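PDB 2GGS: dTDP-4-dehydrorhamnose reductase from Sulfolobus tokodaii, which binds NADPH and probably reduces dTDP-4-dehydrorhamnose. Local coordinates for residues A141-G153 against L196-A208. Residues are numbered along the deposited sequence; the frame is centred on the assembly and turned at random.
Sequences ALQDDSLIIRTSG and LLELRKTGIIHVA. With NDP (NADPH dihydro-nicotinamide-adenine-dinucleotide phosphate), chain C.
Strands 147-151 and 203-206 are the last two of the parallel sheet in this Rossmann-like fold; the connection between them is long, with helix 160-169 and strands 174-177 and 180-181 before helix 186-199 leads into strand 203-206. Their axes approach to 4.7 Å at 21°, and five backbone hydrogen bonds alternate between them, running from Gly-203 N to Ser-146 O through to Val-207 N to Arg-150 O. Beyond the last of these, Thr-151 OG1 donates to Val-207 O at 2.7 Å in the carbonyl plane; its chi1 of -167° sends OG1 to this neighbour, while Thr-151 CG2 lies 3.6 Å from NDP C6N, on the nicotinamide ring.

On one face of the sheet the contacts are apolar. Leu-147 CB packs 3.4 Å from Lys-201 O, and Leu-147 CD1 reaches Ile-205 CG2. Ile-149 runs beside Ile-205, with Ile-149 CG1 3.8 Å from Ile-205 CG2, and Ile-149 CD1 meets Leu-196 CD1 tip to tip where the last turn of helix 186-199 meets the strand. The other face carries Arg-150 and His-206. Arg-150 NH1 donates to His-206 NE2 at 3.0 Å, near both planes although guanidinium and ring are turned 61° apart; since a guanidinium nitrogen can only donate, NE2 is the acceptor. Ile-204 CG2 sits over one face of the guanidinium, toward the rim, 3.8 Å from Arg-150 NH1. The extended chain from CG to NE passes the ring, and Arg-150 CD is 3.5 Å from His-206 NE2. A methionine at Arg-150 would probably leave His-206 NE2 without its donor and Glu-138, the salt-bridge partner of NE, without its mate.

Strand 101-107 pairs with 147-151 along its other edge, making 203-206 the outermost strand within the chain. Helix 186-199 packs on Ile-149, Thr-151 and Val-207, while helix 253-258 touches Ile-205.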
ATOM      1  N   ALA A 141      -0.048 -15.389  -1.087  1.00 15.47           N
ATOM      2  CA  ALA A 141       1.355 -14.930  -1.057  1.00 16.37           C
ATOM      3  C   ALA A 141       2.203 -15.629   0.010  1.00 17.22           C
ATOM      4  O   ALA A 141       3.436 -15.588  -0.065  1.00 20.15           O
ATOM      5  CB  ALA A 141       1.420 -13.446  -0.879  1.00 16.11           C
ATOM      6  N   LEU A 142       1.545 -16.285   0.964  1.00 17.88           N
ATOM      7  CA  LEU A 142       2.241 -16.957   2.080  1.00 21.09           C
ATOM      8  C   LEU A 142       3.096 -18.096   1.567  1.00 21.56           C
ATOM      9  O   LEU A 142       2.559 -19.097   1.124  1.00 22.71           O
ATOM     10  CB  LEU A 142       1.241 -17.465   3.138  1.00 21.26           C
ATOM     11  CG  LEU A 142       0.811 -16.406   4.142  1.00 25.50           C
ATOM     12  CD1 LEU A 142      -0.549 -16.725   4.812  1.00 27.97           C
ATOM     13  CD2 LEU A 142       1.912 -16.231   5.198  1.00 24.95           C
ATOM     14  N   GLN A 143       4.423 -17.913   1.613  1.00 22.99           N
ATOM     15  CA  GLN A 143       5.359 -18.910   1.101  1.00 24.70           C
ATOM     16  C   GLN A 143       6.602 -18.905   1.983  1.00 25.45           C
ATOM     17  O   GLN A 143       6.967 -17.860   2.533  1.00 26.08           O
ATOM     18  CB  GLN A 143       5.740 -18.646  -0.373  1.00 24.56           C
ATOM     19  CG  GLN A 143       4.574 -18.543  -1.364  1.00 24.30           C
ATOM     20  CD  GLN A 143       3.788 -19.848  -1.520  1.00 27.51           C
ATOM     21  OE1 GLN A 143       4.346 -20.939  -1.419  1.00 30.15           O
ATOM     22  NE2 GLN A 143       2.476 -19.734  -1.768  1.00 24.06           N
ATOM     23  N   ASP A 144       7.264 -20.058   2.112  1.00 27.84           N
ATOM     24  CA  ASP A 144       8.459 -20.127   2.959  1.00 28.73           C
ATOM     25  C   ASP A 144       9.479 -19.052   2.624  1.00 28.26           C
ATOM     26  O   ASP A 144      10.082 -18.470   3.534  1.00 29.88           O
ATOM     27  CB  ASP A 144       9.091 -21.519   2.916  1.00 29.70           C
ATOM     28  CG  ASP A 144       8.342 -22.525   3.787  1.00 32.77           C
ATOM     29  OD1 ASP A 144       8.804 -23.681   3.880  1.00 39.70           O
ATOM     30  OD2 ASP A 144       7.305 -22.157   4.395  1.00 36.74           O
ATOM     31  N   ASP A 145       9.609 -18.726   1.341  1.00 27.55           N
ATOM     32  CA  ASP A 145      10.592 -17.745   0.887  1.00 26.82           C
ATOM     33  C   ASP A 145      10.030 -16.431   0.289  1.00 24.74           C
ATOM     34  O   ASP A 145      10.735 -15.729  -0.425  1.00 26.63           O
ATOM     35  CB  ASP A 145      11.573 -18.400  -0.098  1.00 28.02           C
ATOM     36  CG  ASP A 145      10.888 -18.967  -1.351  1.00 32.00           C
ATOM     37  OD1 ASP A 145       9.632 -18.895  -1.502  1.00 34.57           O
ATOM     38  OD2 ASP A 145      11.635 -19.540  -2.174  1.00 35.71           O
ATOM     39  N   SER A 146       8.787 -16.083   0.588  1.00 23.14           N
ATOM     40  CA  SER A 146       8.237 -14.773   0.146  1.00 20.21           C
ATOM     41  C   SER A 146       8.180 -13.832   1.351  1.00 18.97           C
ATOM     42  O   SER A 146       8.263 -14.288   2.487  1.00 18.14           O
ATOM     43  CB  SER A 146       6.828 -14.903  -0.422  1.00 20.93           C
ATOM     44  OG  SER A 146       5.906 -15.128   0.613  1.00 20.98           O
ATOM     45  N   LEU A 147       7.998 -12.547   1.078  1.00 16.81           N
ATOM     46  CA  LEU A 147       7.850 -11.524   2.131  1.00 17.20           C
ATOM     47  C   LEU A 147       6.534 -10.770   1.880  1.00 17.19           C
ATOM     48  O   LEU A 147       6.309 -10.301   0.761  1.00 17.17           O
ATOM     49  CB  LEU A 147       8.996 -10.510   2.039  1.00 17.42           C
ATOM     50  CG  LEU A 147       8.987  -9.421   3.103  1.00 18.22           C
ATOM     51  CD1 LEU A 147       9.095 -10.053   4.515  1.00 18.71           C
ATOM     52  CD2 LEU A 147      10.103  -8.419   2.813  1.00 18.36           C
ATOM     53  N   ILE A 148       5.710 -10.654   2.926  1.00 15.83           N
ATOM     54  CA  ILE A 148       4.480  -9.841   2.905  1.00 15.06           C
ATOM     55  C   ILE A 148       4.819  -8.613   3.749  1.00 15.36           C
ATOM     56  O   ILE A 148       5.232  -8.734   4.917  1.00 15.76           O
ATOM     57  CB  ILE A 148       3.254 -10.564   3.506  1.00 14.27           C
ATOM     58  CG1 ILE A 148       2.772 -11.687   2.568  1.00 16.51           C
ATOM     59  CG2 ILE A 148       2.115  -9.566   3.803  1.00 14.96           C
ATOM     60  CD1 ILE A 148       1.943 -12.744   3.274  1.00 18.86           C
ATOM     61  N   ILE A 149       4.645  -7.439   3.149  1.00 14.93           N
ATOM     62  CA  ILE A 149       4.850  -6.178   3.867  1.00 15.33           C
ATOM     63  C   ILE A 149       3.493  -5.532   4.080  1.00 15.65           C
ATOM     64  O   ILE A 149       2.859  -5.136   3.107  1.00 14.24           O
ATOM     65  CB  ILE A 149       5.766  -5.217   3.077  1.00 14.16           C
ATOM     66  CG1 ILE A 149       7.153  -5.817   2.775  1.00 15.39           C
ATOM     67  CG2 ILE A 149       5.899  -3.901   3.849  1.00 16.12           C
ATOM     68  CD1 ILE A 149       8.056  -4.861   2.002  1.00 15.74           C
ATOM     69  N   ARG A 150       3.034  -5.431   5.339  1.00 14.83           N
ATOM     70  CA  ARG A 150       1.757  -4.739   5.577  1.00 13.94           C
ATOM     71  C   ARG A 150       2.068  -3.269   5.851  1.00 14.42           C
ATOM     72  O   ARG A 150       2.982  -2.943   6.597  1.00 14.74           O
ATOM     73  CB  ARG A 150       1.006  -5.301   6.764  1.00 15.57           C
ATOM     74  CG  ARG A 150       0.672  -6.789   6.654  1.00 13.06           C
ATOM     75  CD  ARG A 150      -0.508  -7.139   7.586  1.00 16.37           C
ATOM     76  NE  ARG A 150      -0.876  -8.555   7.556  1.00 14.44           N
ATOM     77  CZ  ARG A 150      -0.602  -9.419   8.540  1.00 17.49           C
ATOM     78  NH1 ARG A 150       0.066  -9.023   9.638  1.00 16.00           N
ATOM     79  NH2 ARG A 150      -0.986 -10.682   8.428  1.00 16.24           N
ATOM     80  N   THR A 151       1.270  -2.394   5.265  1.00 13.46           N
ATOM     81  CA  THR A 151       1.482  -0.943   5.443  1.00 13.14           C
ATOM     82  C   THR A 151       0.124  -0.252   5.610  1.00 12.12           C
ATOM     83  O   THR A 151      -0.939  -0.904   5.526  1.00 13.66           O
ATOM     84  CB  THR A 151       2.356  -0.372   4.322  1.00 13.95           C
ATOM     85  OG1 THR A 151       2.813   0.953   4.639  1.00 15.55           O
ATOM     86  CG2 THR A 151       1.614  -0.349   3.014  1.00 12.43           C
ATOM     87  N   SER A 152       0.162   1.053   5.838  1.00 10.52           N
ATOM     88  CA  SER A 152      -1.034   1.800   6.228  1.00 12.32           C
ATOM     89  C   SER A 152      -1.009   3.174   5.565  1.00 12.61           C
ATOM     90  O   SER A 152       0.006   3.852   5.611  1.00 13.69           O
ATOM     91  CB  SER A 152      -1.056   1.954   7.753  1.00 12.79           C
ATOM     92  OG  SER A 152      -2.091   2.805   8.182  1.00 15.31           O
ATOM     93  N   GLY A 153      -2.136   3.596   4.986  1.00 12.31           N
ATOM     94  CA  GLY A 153      -2.315   5.007   4.647  1.00 13.23           C
ATOM     95  C   GLY A 153      -1.240   5.581   3.748  1.00 12.74           C
ATOM     96  O   GLY A 153      -0.805   6.717   3.918  1.00 15.76           O
ATOM     97  N   LEU A 196      14.919  -3.530   2.615  1.00 21.93           N
ATOM     98  CA  LEU A 196      14.453  -4.883   2.869  1.00 23.06           C
ATOM     99  C   LEU A 196      14.914  -5.853   1.790  1.00 24.73           C
ATOM    100  O   LEU A 196      15.285  -6.987   2.085  1.00 25.20           O
ATOM    101  CB  LEU A 196      12.925  -4.912   2.994  1.00 21.79           C
ATOM    102  CG  LEU A 196      12.410  -4.456   4.356  1.00 22.90           C
ATOM    103  CD1 LEU A 196      10.873  -4.306   4.374  1.00 21.53           C
ATOM    104  CD2 LEU A 196      12.889  -5.404   5.445  1.00 21.80           C
ATOM    105  N   LEU A 197      14.861  -5.392   0.538  1.00 26.15           N
ATOM    106  CA  LEU A 197      15.262  -6.182  -0.629  1.00 28.68           C
ATOM    107  C   LEU A 197      16.653  -6.738  -0.510  1.00 29.91           C
ATOM    108  O   LEU A 197      16.851  -7.948  -0.693  1.00 29.48           O
ATOM    109  CB  LEU A 197      15.214  -5.325  -1.896  1.00 28.68           C
ATOM    110  CG  LEU A 197      13.816  -5.011  -2.408  1.00 29.79           C
ATOM    111  CD1 LEU A 197      13.880  -4.659  -3.882  1.00 29.44           C
ATOM    112  CD2 LEU A 197      12.896  -6.193  -2.186  1.00 27.85           C
ATOM    113  N   GLU A 198      17.603  -5.833  -0.258  1.00 30.99           N
ATOM    114  CA  GLU A 198      19.004  -6.185  -0.102  1.00 33.38           C
ATOM    115  C   GLU A 198      19.111  -7.313   0.900  1.00 32.84           C
ATOM    116  O   GLU A 198      19.899  -8.223   0.699  1.00 33.78           O
ATOM    117  CB  GLU A 198      19.900  -4.975   0.327  1.00 33.47           C
ATOM    118  CG  GLU A 198      19.191  -3.631   0.642  1.00 35.72           C
ATOM    119  CD  GLU A 198      19.769  -2.846   1.873  1.00 35.76           C
ATOM    120  OE1 GLU A 198      20.291  -1.703   1.675  1.00 37.81           O
ATOM    121  OE2 GLU A 198      19.666  -3.343   3.036  1.00 35.55           O
ATOM    122  N   LEU A 199      18.293  -7.254   1.960  1.00 31.95           N
ATOM    123  CA  LEU A 199      18.323  -8.213   3.072  1.00 30.96           C
ATOM    124  C   LEU A 199      17.685  -9.571   2.792  1.00 31.27           C
ATOM    125  O   LEU A 199      17.913 -10.516   3.548  1.00 31.49           O
ATOM    126  CB  LEU A 199      17.693  -7.601   4.329  1.00 30.37           C
ATOM    127  CG  LEU A 199      18.387  -6.367   4.912  1.00 30.34           C
ATOM    128  CD1 LEU A 199      17.562  -5.756   6.008  1.00 29.75           C
ATOM    129  CD2 LEU A 199      19.807  -6.677   5.406  1.00 31.24           C
ATOM    130  N   ARG A 200      16.881  -9.678   1.734  1.00 31.11           N
ATOM    131  CA  ARG A 200      16.163 -10.931   1.418  1.00 31.86           C
ATOM    132  C   ARG A 200      15.357 -11.491   2.601  1.00 31.44           C
ATOM    133  O   ARG A 200      15.244 -12.697   2.793  1.00 30.38           O
ATOM    134  CB  ARG A 200      17.086 -12.004   0.790  1.00 32.87           C
ATOM    135  CG  ARG A 200      17.306 -11.794  -0.685  1.00 34.92           C
ATOM    136  CD  ARG A 200      17.208 -13.096  -1.495  1.00 40.91           C
ATOM    137  NE  ARG A 200      17.290 -12.893  -2.958  1.00 43.61           N
ATOM    138  CZ  ARG A 200      17.178 -11.719  -3.595  1.00 45.55           C
ATOM    139  NH1 ARG A 200      16.966 -10.586  -2.933  1.00 47.65           N
ATOM    140  NH2 ARG A 200      17.278 -11.668  -4.916  1.00 48.66           N
ATOM    141  N   LYS A 201      14.785 -10.577   3.389  1.00 31.14           N
ATOM    142  CA  LYS A 201      13.823 -10.931   4.425  1.00 30.77           C
ATOM    143  C   LYS A 201      12.637 -11.745   3.880  1.00 29.97           C
ATOM    144  O   LYS A 201      12.191 -11.516   2.760  1.00 30.03           O
ATOM    145  CB  LYS A 201      13.302  -9.659   5.082  1.00 31.60           C
ATOM    146  CG  LYS A 201      14.113  -9.210   6.263  1.00 35.14           C
ATOM    147  CD  LYS A 201      13.211  -8.974   7.468  1.00 38.82           C
ATOM    148  CE  LYS A 201      12.818 -10.311   8.080  1.00 38.27           C
ATOM    149  NZ  LYS A 201      12.347 -10.248   9.470  1.00 39.12           N
ATOM    150  N   THR A 202      12.151 -12.687   4.687  1.00 29.06           N
ATOM    151  CA  THR A 202      10.987 -13.527   4.371  1.00 28.04           C
ATOM    152  C   THR A 202      10.005 -13.467   5.543  1.00 26.66           C
ATOM    153  O   THR A 202      10.357 -12.953   6.622  1.00 25.90           O
ATOM    154  CB  THR A 202      11.372 -15.004   4.022  1.00 28.36           C
ATOM    155  OG1 THR A 202      11.962 -15.648   5.161  1.00 31.46           O
ATOM    156  CG2 THR A 202      12.349 -15.076   2.847  1.00 29.42           C
ATOM    157  N   GLY A 203       8.772 -13.947   5.335  1.00 24.28           N
ATOM    158  CA  GLY A 203       7.744 -13.942   6.380  1.00 22.87           C
ATOM    159  C   GLY A 203       6.773 -12.779   6.231  1.00 21.72           C
ATOM    160  O   GLY A 203       6.372 -12.449   5.112  1.00 20.81           O
ATOM    161  N   ILE A 204       6.383 -12.174   7.349  1.00 20.13           N
ATOM    162  CA  ILE A 204       5.527 -10.982   7.318  1.00 18.55           C
ATOM    163  C   ILE A 204       6.262  -9.858   8.054  1.00 18.78           C
ATOM    164  O   ILE A 204       6.983 -10.124   9.013  1.00 17.72           O
ATOM    165  CB  ILE A 204       4.170 -11.241   7.993  1.00 18.35           C
ATOM    166  CG1 ILE A 204       3.502 -12.468   7.368  1.00 19.61           C
ATOM    167  CG2 ILE A 204       3.258 -10.003   7.878  1.00 19.86           C
ATOM    168  CD1 ILE A 204       2.244 -12.896   8.049  1.00 23.65           C
ATOM    169  N   ILE A 205       6.141  -8.625   7.576  1.00 16.20           N
ATOM    170  CA  ILE A 205       6.780  -7.477   8.257  1.00 16.88           C
ATOM    171  C   ILE A 205       5.868  -6.271   8.120  1.00 16.42           C
ATOM    172  O   ILE A 205       5.292  -6.068   7.055  1.00 15.89           O
ATOM    173  CB  ILE A 205       8.235  -7.189   7.773  1.00 17.25           C
ATOM    174  CG1 ILE A 205       8.966  -6.138   8.641  1.00 18.83           C
ATOM    175  CG2 ILE A 205       8.254  -6.708   6.304  1.00 15.44           C
ATOM    176  CD1 ILE A 205      10.460  -6.005   8.269  1.00 21.04           C
ATOM    177  N   HIS A 206       5.699  -5.530   9.209  1.00 15.19           N
ATOM    178  CA  HIS A 206       4.924  -4.277   9.185  1.00 14.47           C
ATOM    179  C   HIS A 206       5.836  -3.107   8.955  1.00 14.83           C
ATOM    180  O   HIS A 206       6.812  -2.911   9.704  1.00 14.59           O
ATOM    181  CB  HIS A 206       4.156  -4.060  10.490  1.00 14.92           C
ATOM    182  CG  HIS A 206       3.006  -4.996  10.663  1.00 14.43           C
ATOM    183  ND1 HIS A 206       2.212  -5.005  11.783  1.00 15.94           N
ATOM    184  CD2 HIS A 206       2.524  -5.971   9.845  1.00 15.50           C
ATOM    185  CE1 HIS A 206       1.277  -5.938  11.646  1.00 14.83           C
ATOM    186  NE2 HIS A 206       1.422  -6.506  10.460  1.00 14.79           N
ATOM    187  N   VAL A 207       5.536  -2.298   7.945  1.00 14.18           N
ATOM    188  CA  VAL A 207       6.308  -1.077   7.693  1.00 14.24           C
ATOM    189  C   VAL A 207       5.292   0.071   7.484  1.00 15.04           C
ATOM    190  O   VAL A 207       4.734   0.218   6.403  1.00 15.29           O
ATOM    191  CB  VAL A 207       7.267  -1.193   6.465  1.00 14.08           C
ATOM    192  CG1 VAL A 207       8.089   0.061   6.313  1.00 14.32           C
ATOM    193  CG2 VAL A 207       8.194  -2.415   6.560  1.00 15.25           C
ATOM    194  N   ALA A 208       5.046   0.875   8.526  1.00 14.27           N
ATOM    195  CA  ALA A 208       4.114   2.002   8.434  1.00 14.88           C
ATOM    196  C   ALA A 208       4.511   3.136   9.385  1.00 15.99           C
ATOM    197  O   ALA A 208       5.576   3.066  10.017  1.00 17.10           O
ATOM    198  CB  ALA A 208       2.686   1.546   8.709  1.00 14.77           C
TER
HETATM  199  PA  NDP C 900      -2.454   3.028  -6.194  1.00 16.18           P
HETATM  200  O1A NDP C 900      -3.925   3.055  -6.205  1.00 18.45           O
HETATM  201  O2A NDP C 900      -1.824   4.365  -6.318  1.00 14.52           O
HETATM  202  O5B NDP C 900      -1.871   2.102  -7.334  1.00 16.20           O
HETATM  203  C5B NDP C 900      -2.548   0.919  -7.721  1.00 14.63           C
HETATM  204  C4B NDP C 900      -1.681   0.293  -8.782  1.00 16.80           C
HETATM  205  O4B NDP C 900      -2.250  -0.981  -9.097  1.00 15.43           O
HETATM  206  C3B NDP C 900      -1.571   1.130 -10.046  1.00 15.07           C
HETATM  207  O3B NDP C 900      -0.247   1.073 -10.503  1.00 17.01           O
HETATM  208  C2B NDP C 900      -2.497   0.364 -11.000  1.00 16.25           C
HETATM  209  O2B NDP C 900      -2.039   0.549 -12.305  1.00 15.10           O
HETATM  210  C1B NDP C 900      -2.255  -1.058 -10.515  1.00 16.41           C
HETATM  211  N9A NDP C 900      -3.330  -1.957 -10.947  1.00 15.99           N
HETATM  212  C8A NDP C 900      -4.618  -1.972 -10.504  1.00 15.65           C
HETATM  213  N7A NDP C 900      -5.292  -2.944 -11.183  1.00 16.59           N
HETATM  214  C5A NDP C 900      -4.429  -3.520 -12.038  1.00 15.10           C
HETATM  215  C6A NDP C 900      -4.572  -4.546 -12.980  1.00 17.77           C
HETATM  216  N6A NDP C 900      -5.799  -5.085 -13.228  1.00 16.86           N
HETATM  217  N1A NDP C 900      -3.465  -4.869 -13.717  1.00 15.73           N
HETATM  218  C2A NDP C 900      -2.228  -4.255 -13.564  1.00 17.19           C
HETATM  219  N3A NDP C 900      -2.103  -3.239 -12.648  1.00 14.13           N
HETATM  220  C4A NDP C 900      -3.188  -2.890 -11.918  1.00 15.89           C
HETATM  221  O3  NDP C 900      -2.108   2.218  -4.831  1.00 14.66           O
HETATM  222  PN  NDP C 900      -0.902   2.526  -3.792  1.00 14.39           P
HETATM  223  O1N NDP C 900       0.369   2.795  -4.427  1.00 13.68           O
HETATM  224  O2N NDP C 900      -1.522   3.501  -2.866  1.00 13.49           O
HETATM  225  O5D NDP C 900      -0.878   1.128  -3.016  1.00 14.43           O
HETATM  226  C5D NDP C 900       0.208   0.224  -3.197  1.00 14.92           C
HETATM  227  C4D NDP C 900      -0.009  -1.071  -2.423  1.00 15.81           C
HETATM  228  O4D NDP C 900      -0.119  -0.753  -1.055  1.00 16.04           O
HETATM  229  C3D NDP C 900      -1.283  -1.826  -2.792  1.00 16.27           C
HETATM  230  O3D NDP C 900      -0.948  -3.176  -2.612  1.00 16.77           O
HETATM  231  C2D NDP C 900      -2.279  -1.397  -1.743  1.00 15.08           C
HETATM  232  O2D NDP C 900      -3.294  -2.374  -1.590  1.00 16.63           O
HETATM  233  C1D NDP C 900      -1.331  -1.293  -0.523  1.00 16.94           C
HETATM  234  N1N NDP C 900      -1.892  -0.400   0.497  1.00 21.41           N
HETATM  235  C2N NDP C 900      -2.345   0.827   0.092  1.00 30.72           C
HETATM  236  C3N NDP C 900      -2.712   1.805   1.007  1.00 33.95           C
HETATM  237  C7N NDP C 900      -3.193   3.126   0.500  1.00 33.79           C
HETATM  238  O7N NDP C 900      -3.784   4.026   1.409  1.00 38.93           O
HETATM  239  N7N NDP C 900      -3.073   3.425  -0.791  1.00 39.81           N
HETATM  240  C4N NDP C 900      -2.635   1.534   2.498  1.00 33.29           C
HETATM  241  C5N NDP C 900      -2.159   0.145   2.850  1.00 25.34           C
HETATM  242  C6N NDP C 900      -1.800  -0.745   1.831  1.00 27.87           C
HETATM  243  P2B NDP C 900      -2.787   1.587 -13.362  1.00 16.67           P
HETATM  244  O1X NDP C 900      -1.738   1.783 -14.381  1.00 15.90           O
HETATM  245  O2X NDP C 900      -3.171   2.829 -12.632  1.00 16.79           O
HETATM  246  O3X NDP C 900      -4.070   0.927 -13.931  1.00 20.95           O
HETATM  247  O   HOH W   1       5.480 -14.936   3.475  1.00 24.54           O